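Local coordinates for protein dATP pyrophosphohydrolase (PDB 2O1C) that probably hydrolyses dihydroneopterin triphosphate to dihydroneopterin monophosphate and pyrophosphate in folate biosynthesis, and can also cleave nucleoside triphosphates, dATP above all, at residues 13-18 with 36-41; 24-29 with 122-127; 28-33 with 115-120. All blocks are in the same frame, centred on the assembly; numbering follows the deposited sequence.

Interaction 1 (13-18 with 36-41); sequences LVVIYA and WQSVTG. With PPV (pyrophosphate), chain G.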
loop_
_atom_site.group_PDB
_atom_site.type_symbol
_atom_site.label_atom_id
_atom_site.label_comp_id
_atom_site.label_asym_id
_atom_site.label_seq_id
_atom_site.Cartn_x
_atom_site.Cartn_y
_atom_site.Cartn_z
ATOM N N LEU A 13 -1.438 4.374 1.778
ATOM C CA LEU A 13 -1.109 2.995 2.072
ATOM C C LEU A 13 -2.435 2.296 2.364
ATOM O O LEU A 13 -3.242 2.779 3.168
ATOM C CB LEU A 13 -0.198 2.916 3.306
ATOM C CG LEU A 13 0.012 1.525 3.930
ATOM C CD1 LEU A 13 0.978 0.729 3.094
ATOM C CD2 LEU A 13 0.487 1.643 5.377
ATOM N N VAL A 14 -2.679 1.184 1.687
ATOM C CA VAL A 14 -3.868 0.388 2.011
ATOM C C VAL A 14 -3.419 -0.997 2.457
ATOM O O VAL A 14 -2.944 -1.797 1.641
ATOM C CB VAL A 14 -4.841 0.280 0.829
ATOM C CG1 VAL A 14 -6.131 -0.436 1.280
ATOM C CG2 VAL A 14 -5.157 1.668 0.243
ATOM N N VAL A 15 -3.591 -1.272 3.752
ATOM C CA VAL A 15 -3.302 -2.588 4.301
ATOM C C VAL A 15 -4.486 -3.502 4.015
ATOM O O VAL A 15 -5.536 -3.407 4.647
ATOM C CB VAL A 15 -3.001 -2.555 5.818
ATOM C CG1 VAL A 15 -2.766 -3.972 6.344
ATOM C CG2 VAL A 15 -1.786 -1.685 6.102
ATOM N N ILE A 16 -4.289 -4.381 3.041
ATOM C CA ILE A 16 -5.281 -5.393 2.683
ATOM C C ILE A 16 -5.040 -6.655 3.486
ATOM O O ILE A 16 -3.921 -7.191 3.513
ATOM C CB ILE A 16 -5.235 -5.711 1.170
ATOM C CG1 ILE A 16 -5.502 -4.436 0.361
ATOM C CG2 ILE A 16 -6.230 -6.848 0.808
ATOM C CD1 ILE A 16 -5.236 -4.566 -1.139
ATOM N N TYR A 17 -6.094 -7.119 4.148
ATOM C CA TYR A 17 -6.037 -8.401 4.851
ATOM C C TYR A 17 -7.341 -9.194 4.711
ATOM O O TYR A 17 -8.345 -8.679 4.208
ATOM C CB TYR A 17 -5.655 -8.176 6.317
ATOM C CG TYR A 17 -6.714 -7.484 7.144
ATOM C CD1 TYR A 17 -6.815 -6.094 7.163
ATOM C CD2 TYR A 17 -7.616 -8.223 7.911
ATOM C CE1 TYR A 17 -7.787 -5.453 7.931
ATOM C CE2 TYR A 17 -8.584 -7.597 8.674
ATOM C CZ TYR A 17 -8.670 -6.216 8.680
ATOM O OH TYR A 17 -9.647 -5.609 9.443
ATOM N N ALA A 18 -7.302 -10.460 5.131
ATOM C CA ALA A 18 -8.478 -11.314 5.140
ATOM C C ALA A 18 -9.084 -11.372 6.543
ATOM O O ALA A 18 -8.405 -11.728 7.516
ATOM C CB ALA A 18 -8.120 -12.699 4.650
ATOM N N TRP A 36 8.767 -6.039 -0.053
ATOM C CA TRP A 36 7.391 -6.522 -0.053
ATOM C C TRP A 36 6.544 -5.564 0.770
ATOM O O TRP A 36 6.994 -5.066 1.788
ATOM C CB TRP A 36 7.298 -7.924 0.552
ATOM C CG TRP A 36 7.995 -8.986 -0.263
ATOM C CD1 TRP A 36 9.336 -9.182 -0.387
ATOM C CD2 TRP A 36 7.363 -10.012 -1.038
ATOM N NE1 TRP A 36 9.586 -10.263 -1.212
ATOM C CE2 TRP A 36 8.388 -10.782 -1.631
ATOM C CE3 TRP A 36 6.027 -10.336 -1.311
ATOM C CZ2 TRP A 36 8.122 -11.873 -2.463
ATOM C CZ3 TRP A 36 5.764 -11.431 -2.143
ATOM C CH2 TRP A 36 6.805 -12.173 -2.712
ATOM N N GLN A 37 5.305 -5.346 0.344
ATOM C CA GLN A 37 4.482 -4.280 0.906
ATOM C C GLN A 37 2.999 -4.513 0.662
ATOM O O GLN A 37 2.601 -5.289 -0.213
ATOM C CB GLN A 37 4.866 -2.937 0.245
ATOM C CG GLN A 37 4.758 -2.991 -1.295
ATOM C CD GLN A 37 4.607 -1.630 -1.956
ATOM O OE1 GLN A 37 4.367 -1.544 -3.166
ATOM N NE2 GLN A 37 4.758 -0.557 -1.174
ATOM N N SER A 38 2.193 -3.788 1.427
ATOM C CA SER A 38 0.791 -3.552 1.109
ATOM C C SER A 38 0.714 -2.591 -0.090
ATOM O O SER A 38 1.733 -2.207 -0.669
ATOM C CB SER A 38 0.080 -2.958 2.337
ATOM O OG SER A 38 0.242 -3.782 3.501
ATOM N N VAL A 39 -0.495 -2.210 -0.473
ATOM C CA VAL A 39 -0.698 -1.317 -1.615
ATOM C C VAL A 39 -0.297 0.121 -1.257
ATOM O O VAL A 39 -0.698 0.659 -0.226
ATOM C CB VAL A 39 -2.162 -1.398 -2.098
ATOM C CG1 VAL A 39 -2.544 -0.232 -3.021
ATOM C CG2 VAL A 39 -2.418 -2.744 -2.768
ATOM N N THR A 40 0.532 0.728 -2.098
ATOM C CA THR A 40 0.869 2.144 -1.935
ATOM C C THR A 40 0.740 2.913 -3.251
ATOM O O THR A 40 0.768 2.328 -4.340
ATOM C CB THR A 40 2.317 2.354 -1.418
ATOM O OG1 THR A 40 3.261 1.780 -2.339
ATOM C CG2 THR A 40 2.520 1.766 -0.043
ATOM N N GLY A 41 0.616 4.232 -3.149
ATOM C CA GLY A 41 0.700 5.067 -4.346
ATOM C C GLY A 41 0.535 6.546 -4.054
ATOM O O GLY A 41 0.136 6.924 -2.959
HETATM O O11 PPV G . 3.972 6.170 -8.312
HETATM P P1 PPV G . 3.358 6.089 -6.936
HETATM O O21 PPV G . 3.896 7.081 -5.932
HETATM O O31 PPV G . 1.853 6.052 -7.054
HETATM O OPP PPV G . 3.804 4.609 -6.394
HETATM P P2 PPV G . 4.572 4.155 -5.026
HETATM O O12 PPV G . 4.292 5.182 -3.960
HETATM O O22 PPV G . 6.029 4.013 -5.349
HETATM O O32 PPV G . 3.957 2.810 -4.746
HETATM O O HOH W 1 -1.710 -5.644 2.670
#

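Interaction 2 (24-29 with 122-127); sequences VLMLQR and KWLDAP. With PPV (pyrophosphate), chain G.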
loop_
_atom_site.group_PDB
_atom_site.type_symbol
_atom_site.label_atom_id
_atom_site.label_comp_id
_atom_site.label_asym_id
_atom_site.label_seq_id
_atom_site.Cartn_x
_atom_site.Cartn_y
_atom_site.Cartn_z
ATOM N N VAL A 24 -2.281 -11.131 5.877
ATOM C CA VAL A 24 -2.041 -9.850 5.204
ATOM C C VAL A 24 -1.493 -10.117 3.806
ATOM O O VAL A 24 -0.620 -10.980 3.610
ATOM C CB VAL A 24 -1.052 -8.988 6.011
ATOM C CG1 VAL A 24 -0.750 -7.648 5.304
ATOM C CG2 VAL A 24 -1.593 -8.746 7.442
ATOM N N LEU A 25 -2.037 -9.374 2.844
ATOM C CA LEU A 25 -1.643 -9.469 1.449
ATOM C C LEU A 25 -0.340 -8.697 1.219
ATOM O O LEU A 25 -0.332 -7.485 1.284
ATOM C CB LEU A 25 -2.743 -8.872 0.558
ATOM C CG LEU A 25 -3.002 -9.412 -0.864
ATOM C CD1 LEU A 25 -3.468 -8.300 -1.802
ATOM C CD2 LEU A 25 -1.878 -10.224 -1.497
ATOM N N MET A 26 0.746 -9.414 0.949
ATOM C CA MET A 26 2.042 -8.772 0.714
ATOM C C MET A 26 2.465 -8.919 -0.748
ATOM O O MET A 26 2.299 -9.979 -1.357
ATOM C CB MET A 26 3.095 -9.301 1.693
ATOM C CG MET A 26 2.734 -9.003 3.170
ATOM S SD MET A 26 2.517 -7.238 3.508
ATOM C CE MET A 26 4.240 -6.734 3.566
ATOM N N LEU A 27 2.973 -7.823 -1.309
ATOM C CA LEU A 27 3.224 -7.714 -2.736
ATOM C C LEU A 27 4.677 -7.320 -2.977
ATOM O O LEU A 27 5.181 -6.360 -2.366
ATOM C CB LEU A 27 2.296 -6.651 -3.348
ATOM C CG LEU A 27 0.785 -6.844 -3.185
ATOM C CD1 LEU A 27 0.055 -5.516 -3.249
ATOM C CD2 LEU A 27 0.255 -7.801 -4.242
ATOM N N GLN A 28 5.315 -8.034 -3.898
ATOM C CA GLN A 28 6.726 -7.862 -4.219
ATOM C C GLN A 28 6.931 -6.772 -5.276
ATOM O O GLN A 28 6.479 -6.884 -6.417
ATOM C CB GLN A 28 7.351 -9.194 -4.663
ATOM C CG GLN A 28 8.879 -9.140 -4.848
ATOM C CD GLN A 28 9.478 -10.407 -5.463
ATOM O OE1 GLN A 28 8.802 -11.182 -6.135
ATOM N NE2 GLN A 28 10.764 -10.598 -5.247
ATOM N N ARG A 29 7.621 -5.706 -4.885
ATOM C CA ARG A 29 7.863 -4.581 -5.800
ATOM C C ARG A 29 8.763 -4.946 -6.978
ATOM O O ARG A 29 9.598 -5.834 -6.879
ATOM C CB ARG A 29 8.425 -3.363 -5.046
ATOM C CG ARG A 29 7.432 -2.728 -4.092
ATOM C CD ARG A 29 7.974 -1.470 -3.421
ATOM N NE ARG A 29 8.225 -0.369 -4.359
ATOM C CZ ARG A 29 7.379 0.638 -4.599
ATOM N NH1 ARG A 29 6.193 0.701 -3.999
ATOM N NH2 ARG A 29 7.716 1.600 -5.453
ATOM N N LYS A 122 2.020 -12.813 -1.655
ATOM C CA LYS A 122 1.927 -13.832 -0.616
ATOM C C LYS A 122 0.875 -13.399 0.392
ATOM O O LYS A 122 0.754 -12.212 0.695
ATOM C CB LYS A 122 3.280 -14.002 0.088
ATOM C CG LYS A 122 4.304 -14.779 -0.703
ATOM C CD LYS A 122 5.529 -15.101 0.148
ATOM C CE LYS A 122 6.486 -16.023 -0.592
ATOM N NZ LYS A 122 7.339 -15.299 -1.577
ATOM N N TRP A 123 0.111 -14.367 0.899
ATOM C CA TRP A 123 -0.735 -14.163 2.068
ATOM C C TRP A 123 0.057 -14.638 3.286
ATOM O O TRP A 123 0.463 -15.801 3.358
ATOM C CB TRP A 123 -2.042 -14.947 1.944
ATOM C CG TRP A 123 -3.044 -14.362 0.968
ATOM C CD1 TRP A 123 -3.304 -14.803 -0.300
ATOM C CD2 TRP A 123 -3.927 -13.245 1.190
ATOM N NE1 TRP A 123 -4.282 -14.036 -0.878
ATOM C CE2 TRP A 123 -4.678 -13.068 0.006
ATOM C CE3 TRP A 123 -4.145 -12.376 2.266
ATOM C CZ2 TRP A 123 -5.639 -12.063 -0.128
ATOM C CZ3 TRP A 123 -5.107 -11.378 2.137
ATOM C CH2 TRP A 123 -5.842 -11.232 0.942
ATOM N N LEU A 124 0.304 -13.736 4.230
ATOM C CA LEU A 124 1.130 -14.081 5.385
ATOM C C LEU A 124 0.449 -13.726 6.692
ATOM O O LEU A 124 -0.247 -12.708 6.765
ATOM C CB LEU A 124 2.472 -13.344 5.301
ATOM C CG LEU A 124 3.405 -13.659 4.123
ATOM C CD1 LEU A 124 4.574 -12.693 4.126
ATOM C CD2 LEU A 124 3.888 -15.103 4.135
ATOM N N ASP A 125 0.668 -14.530 7.737
ATOM C CA ASP A 125 0.234 -14.104 9.070
ATOM C C ASP A 125 0.777 -12.685 9.353
ATOM O O ASP A 125 1.855 -12.321 8.871
ATOM C CB ASP A 125 0.556 -15.135 10.169
ATOM C CG ASP A 125 2.040 -15.244 10.497
ATOM O OD1 ASP A 125 2.597 -14.297 11.071
ATOM O OD2 ASP A 125 2.627 -16.322 10.261
ATOM N N ALA A 126 0.018 -11.886 10.095
ATOM C CA ALA A 126 0.342 -10.463 10.223
ATOM C C ALA A 126 1.727 -10.178 10.823
ATOM O O ALA A 126 2.425 -9.302 10.300
ATOM C CB ALA A 126 -0.752 -9.699 10.960
ATOM N N PRO A 127 2.127 -10.889 11.905
ATOM C CA PRO A 127 3.506 -10.716 12.384
ATOM C C PRO A 127 4.571 -11.005 11.327
ATOM O O PRO A 127 5.547 -10.254 11.241
ATOM C CB PRO A 127 3.612 -11.709 13.547
ATOM C CG PRO A 127 2.199 -11.875 14.034
ATOM C CD PRO A 127 1.368 -11.822 12.772
HETATM O O11 PPV G . 3.972 6.170 -8.312
HETATM P P1 PPV G . 3.358 6.089 -6.936
HETATM O O21 PPV G . 3.896 7.081 -5.932
HETATM O O31 PPV G . 1.853 6.052 -7.054
HETATM O OPP PPV G . 3.804 4.609 -6.394
HETATM P P2 PPV G . 4.572 4.155 -5.026
HETATM O O12 PPV G . 4.292 5.182 -3.960
HETATM O O22 PPV G . 6.029 4.013 -5.349
HETATM O O32 PPV G . 3.957 2.810 -4.746
#

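Interaction 3 (28-33 with 115-120); sequences QRRDDP and FTEHLA. With PPV (pyrophosphate), chain G; SO4 (sulfate ion), chain E.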
loop_
_atom_site.group_PDB
_atom_site.type_symbol
_atom_site.label_atom_id
_atom_site.label_comp_id
_atom_site.label_asym_id
_atom_site.label_seq_id
_atom_site.Cartn_x
_atom_site.Cartn_y
_atom_site.Cartn_z
ATOM N N GLN A 28 5.315 -8.034 -3.898
ATOM C CA GLN A 28 6.726 -7.862 -4.219
ATOM C C GLN A 28 6.931 -6.772 -5.276
ATOM O O GLN A 28 6.479 -6.884 -6.417
ATOM C CB GLN A 28 7.351 -9.194 -4.663
ATOM C CG GLN A 28 8.879 -9.140 -4.848
ATOM C CD GLN A 28 9.478 -10.407 -5.463
ATOM O OE1 GLN A 28 8.802 -11.182 -6.135
ATOM N NE2 GLN A 28 10.764 -10.598 -5.247
ATOM N N ARG A 29 7.621 -5.706 -4.885
ATOM C CA ARG A 29 7.863 -4.581 -5.800
ATOM C C ARG A 29 8.763 -4.946 -6.978
ATOM O O ARG A 29 9.598 -5.834 -6.879
ATOM C CB ARG A 29 8.425 -3.363 -5.046
ATOM C CG ARG A 29 7.432 -2.728 -4.092
ATOM C CD ARG A 29 7.974 -1.470 -3.421
ATOM N NE ARG A 29 8.225 -0.369 -4.359
ATOM C CZ ARG A 29 7.379 0.638 -4.599
ATOM N NH1 ARG A 29 6.193 0.701 -3.999
ATOM N NH2 ARG A 29 7.716 1.600 -5.453
ATOM N N ARG A 30 8.568 -4.244 -8.091
ATOM C CA ARG A 30 9.326 -4.502 -9.313
ATOM C C ARG A 30 10.565 -3.607 -9.429
ATOM O O ARG A 30 11.452 -3.919 -10.206
ATOM C CB ARG A 30 8.437 -4.354 -10.545
ATOM C CG ARG A 30 8.093 -2.918 -10.899
ATOM C CD ARG A 30 7.307 -2.832 -12.196
ATOM N NE ARG A 30 6.655 -1.530 -12.310
ATOM C CZ ARG A 30 5.514 -1.310 -12.958
ATOM N NH1 ARG A 30 4.882 -2.304 -13.571
ATOM N NH2 ARG A 30 5.003 -0.085 -12.986
ATOM N N ASP A 31 10.606 -2.518 -8.652
ATOM C CA ASP A 31 11.771 -1.626 -8.593
ATOM C C ASP A 31 12.825 -2.117 -7.594
ATOM O O ASP A 31 14.019 -2.120 -7.894
ATOM C CB ASP A 31 11.380 -0.152 -8.360
ATOM C CG ASP A 31 10.500 0.077 -7.130
ATOM O OD1 ASP A 31 10.183 -0.867 -6.364
ATOM O OD2 ASP A 31 10.101 1.243 -6.931
ATOM N N ASP A 32 12.353 -2.565 -6.430
ATOM C CA ASP A 32 13.169 -3.188 -5.395
ATOM C C ASP A 32 12.528 -4.543 -5.048
ATOM O O ASP A 32 11.643 -4.605 -4.194
ATOM C CB ASP A 32 13.208 -2.277 -4.156
ATOM C CG ASP A 32 14.027 -2.849 -3.000
ATOM O OD1 ASP A 32 14.425 -4.033 -3.040
ATOM O OD2 ASP A 32 14.236 -2.102 -2.013
ATOM N N PRO A 33 12.957 -5.630 -5.725
ATOM C CA PRO A 33 12.396 -6.972 -5.482
ATOM C C PRO A 33 12.544 -7.510 -4.057
ATOM O O PRO A 33 11.910 -8.517 -3.714
ATOM C CB PRO A 33 13.170 -7.858 -6.475
ATOM C CG PRO A 33 13.632 -6.909 -7.543
ATOM C CD PRO A 33 13.953 -5.653 -6.814
ATOM N N PHE A 115 -2.373 -9.350 -9.897
ATOM C CA PHE A 115 -1.499 -8.208 -9.687
ATOM C C PHE A 115 -0.950 -7.741 -11.026
ATOM O O PHE A 115 -0.747 -8.538 -11.948
ATOM C CB PHE A 115 -0.372 -8.555 -8.703
ATOM C CG PHE A 115 0.429 -9.768 -9.093
ATOM C CD1 PHE A 115 -0.010 -11.051 -8.764
ATOM C CD2 PHE A 115 1.624 -9.630 -9.790
ATOM C CE1 PHE A 115 0.733 -12.180 -9.126
ATOM C CE2 PHE A 115 2.379 -10.752 -10.153
ATOM C CZ PHE A 115 1.926 -12.032 -9.820
ATOM N N THR A 116 -0.718 -6.441 -11.134
ATOM C CA THR A 116 -0.394 -5.840 -12.423
ATOM C C THR A 116 0.968 -5.162 -12.425
ATOM O O THR A 116 1.628 -5.083 -13.459
ATOM C CB THR A 116 -1.469 -4.809 -12.839
ATOM O OG1 THR A 116 -1.513 -3.747 -11.876
ATOM C CG2 THR A 116 -2.842 -5.469 -12.922
ATOM N N GLU A 117 1.387 -4.683 -11.261
ATOM C CA GLU A 117 2.570 -3.838 -11.161
ATOM C C GLU A 117 3.664 -4.477 -10.313
ATOM O O GLU A 117 4.826 -4.075 -10.388
ATOM C CB GLU A 117 2.185 -2.457 -10.609
ATOM C CG GLU A 117 1.105 -1.731 -11.435
ATOM C CD GLU A 117 0.697 -0.375 -10.867
ATOM O OE1 GLU A 117 1.313 0.102 -9.893
ATOM O OE2 GLU A 117 -0.244 0.233 -11.412
ATOM N N HIS A 118 3.295 -5.469 -9.507
ATOM C CA HIS A 118 4.246 -6.167 -8.656
ATOM C C HIS A 118 4.729 -7.458 -9.320
ATOM O O HIS A 118 4.244 -7.840 -10.391
ATOM C CB HIS A 118 3.619 -6.438 -7.272
ATOM C CG HIS A 118 3.430 -5.202 -6.446
ATOM N ND1 HIS A 118 2.346 -4.361 -6.595
ATOM C CD2 HIS A 118 4.211 -4.642 -5.492
ATOM C CE1 HIS A 118 2.450 -3.355 -5.743
ATOM N NE2 HIS A 118 3.571 -3.507 -5.057
ATOM N N LEU A 119 5.681 -8.129 -8.683
ATOM C CA LEU A 119 6.265 -9.341 -9.241
ATOM C C LEU A 119 5.580 -10.621 -8.759
ATOM O O LEU A 119 5.644 -11.679 -9.413
ATOM C CB LEU A 119 7.744 -9.381 -8.898
ATOM C CG LEU A 119 8.612 -8.250 -9.465
ATOM C CD1 LEU A 119 10.033 -8.438 -8.977
ATOM C CD2 LEU A 119 8.585 -8.194 -11.002
ATOM N N ALA A 120 4.924 -10.514 -7.612
ATOM C CA ALA A 120 4.433 -11.673 -6.878
ATOM C C ALA A 120 3.609 -11.210 -5.695
ATOM O O ALA A 120 3.664 -10.044 -5.308
ATOM C CB ALA A 120 5.598 -12.510 -6.381
HETATM O O11 PPV G . 3.972 6.170 -8.312
HETATM P P1 PPV G . 3.358 6.089 -6.936
HETATM O O21 PPV G . 3.896 7.081 -5.932
HETATM O O31 PPV G . 1.853 6.052 -7.054
HETATM O OPP PPV G . 3.804 4.609 -6.394
HETATM P P2 PPV G . 4.572 4.155 -5.026
HETATM O O12 PPV G . 4.292 5.182 -3.960
HETATM O O22 PPV G . 6.029 4.013 -5.349
HETATM O O32 PPV G . 3.957 2.810 -4.746
HETATM S S SO4 E . 7.378 3.021 -11.535
HETATM O O1 SO4 E . 7.682 1.686 -12.044
HETATM O O2 SO4 E . 7.684 3.067 -10.109
HETATM O O3 SO4 E . 8.199 4.001 -12.238
HETATM O O4 SO4 E . 5.966 3.320 -11.757
#

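Interaction 1 (13-18 with 36-41)
V14 and V39 form an antiparallel hydrogen-bonded pair, and the two bonds between them differ in quality. V14 N gives to V39 O at 2.8 Å, with 167° at the hydrogen; the return bond from V39 N to V14 O stretches to 3.3 Å and bends to 141°. The ladder ends there, for at S38 the strand 36-42 is interrupted. A water takes over the linkage: it accepts from S38 OG and donates to I16 O at 2.8 Å, bridging strands that no longer pair directly.

Apolar contacts divide between the two faces of the sheet. With V14 and V39 goes I16, whose CD1 meets V39 CG2 at 3.7 Å; this face is covered by helix 49-61. On the other face, with helix 136-147 against L13, the methyl L13 CD1 packs on T40 CG2 at 3.6 Å and also touches S38 CB. Extension of L13 CG anti to the backbone N (chi1 168°) carries that methyl toward the neighbouring strand.

Polar side-chain bonds gather at T40. Its OG1, set between the backbone N and the carbonyl carbon, receives Q37 NE2 at 3.0 Å and donates to pyrophosphate O32 at 2.7 Å, so that the hydroxyl accepts one bond and gives one. G41 CA comes within 3.1 Å of pyrophosphate O31. This is the central sheet of the alpha-beta-alpha Nudix fold, where strand 36-42 runs into the Nudix box beginning at G41 and delivers T40 to the phosphate site.

Interaction 2 (24-29 with 122-127)
L25 lies over one face of the W123 indole: its CG stands 3.9 Å from the centroid of the six-membered ring and 16° off the normal, a CH-pi contact. L25 CB adds to it at 3.8 Å from W123 CZ3, and the backbone L25 N approaches CE3 of the same ring. The ring reaches this place because W123 CG is anti to its carbonyl carbon (chi1 -74°), which folds the indole back across the neighbouring strand.

On the other face of the pair, V24 CG2 touches A126 CB at 3.7 Å, while M26 CG lies a looser 4.2 Å from L124 CD1.

These side chains are placed by a regular antiparallel ladder. V24 N to L124 O is 2.7 Å and nearly straight, and L124 N returns a bond to V24 O. Two residues on, M26 N gives to K122 O at 2.8 Å, again nearly straight, and K122 N gives to M26 O. L25 and W123 form the non-hydrogen-bonded pair between these rungs, with CA atoms 4.8 Å apart. The short strand axes meet at 132°, far from exactly antiparallel, evidence of strong twist.

Farther out, W123 NE1 is bonded to R111 O. With an alanine here, L25 would probably lose its aromatic cover and R111 O its indole donor. D125 OD1 caps the backbone N of A128 at the start of helix 126-132. A129 of that helix touches V24 and M26, while V146 of helix 136-147 touches V24 and A126. Strand 121-125 forms the outer border of the sheet, and strand 23-28 lies between it and strand 36-42.

Interaction 3 (28-33 with 115-120)
R30 and E117 meet in an unexpected way: R30 rests its guanidinium face over the methylene E117 CB, 4.0 Å from R30 NH1, and not on the carboxylate, R30 NH2 and E117 OE1 being 4.8 Å apart. R30 CD also lies 3.3 Å from the carbonyl E117 O, and the guanidinium edge makes only weak bonds to a sulfate ion that probably came from the crystallisation liquor. Here two loops of the Nudix fold join beside the active site, one with R29, a probable substrate ligand, the other with E117, a probable magnesium ligand.

Two backbone bonds tie the loops. Q28 N gives to A120 O with 176° at the hydrogen, and L119 N gives to Q28 O at 2.7 Å, in the carbonyl plane. The edge of the H118 ring faces Q28 O, and H118 NE2 bonds to Q37 OE1, which R29 NH1 also reaches. L119 CD1 packs against R29 O and P33 CB. Extended with CG anti to the backbone N (chi1 -173°), the Q28 chain passes L119 and A120 until its NE2 meets P33 O.

R29 is held side-on by D31, NE to OD1 and NH2 to OD2, a salt bridge that probably fixes its rotation. From that pose its guanidinium edge faces the pyrophosphate, R29 NH2 bonding O22 at 2.9 Å and R29 NH1 bonding O32 at 3.2 Å.

Interaction 1 is core, its centre about 3 Å from the centre of the chain and all its touching residues buried; interaction 2 is partly buried at the sheet border, and interaction 3 lies at the surface. The first two belong to one sheet, joined where L27 N meets Q37 O and L25 N meets I16 O, both probable hydrogen bonds. Interactions 2 and 3 share Q28 and R29, as strand 23-28 passes into the loop. The pairs 13-18 with 36-41 and 24-29 with 122-127 combine backbone ladder bonds with apolar packing on both faces, whereas 28-33 with 115-120 relies more on charged and polar groups. Pyrophosphate touches all three, through T40, G41 and R29.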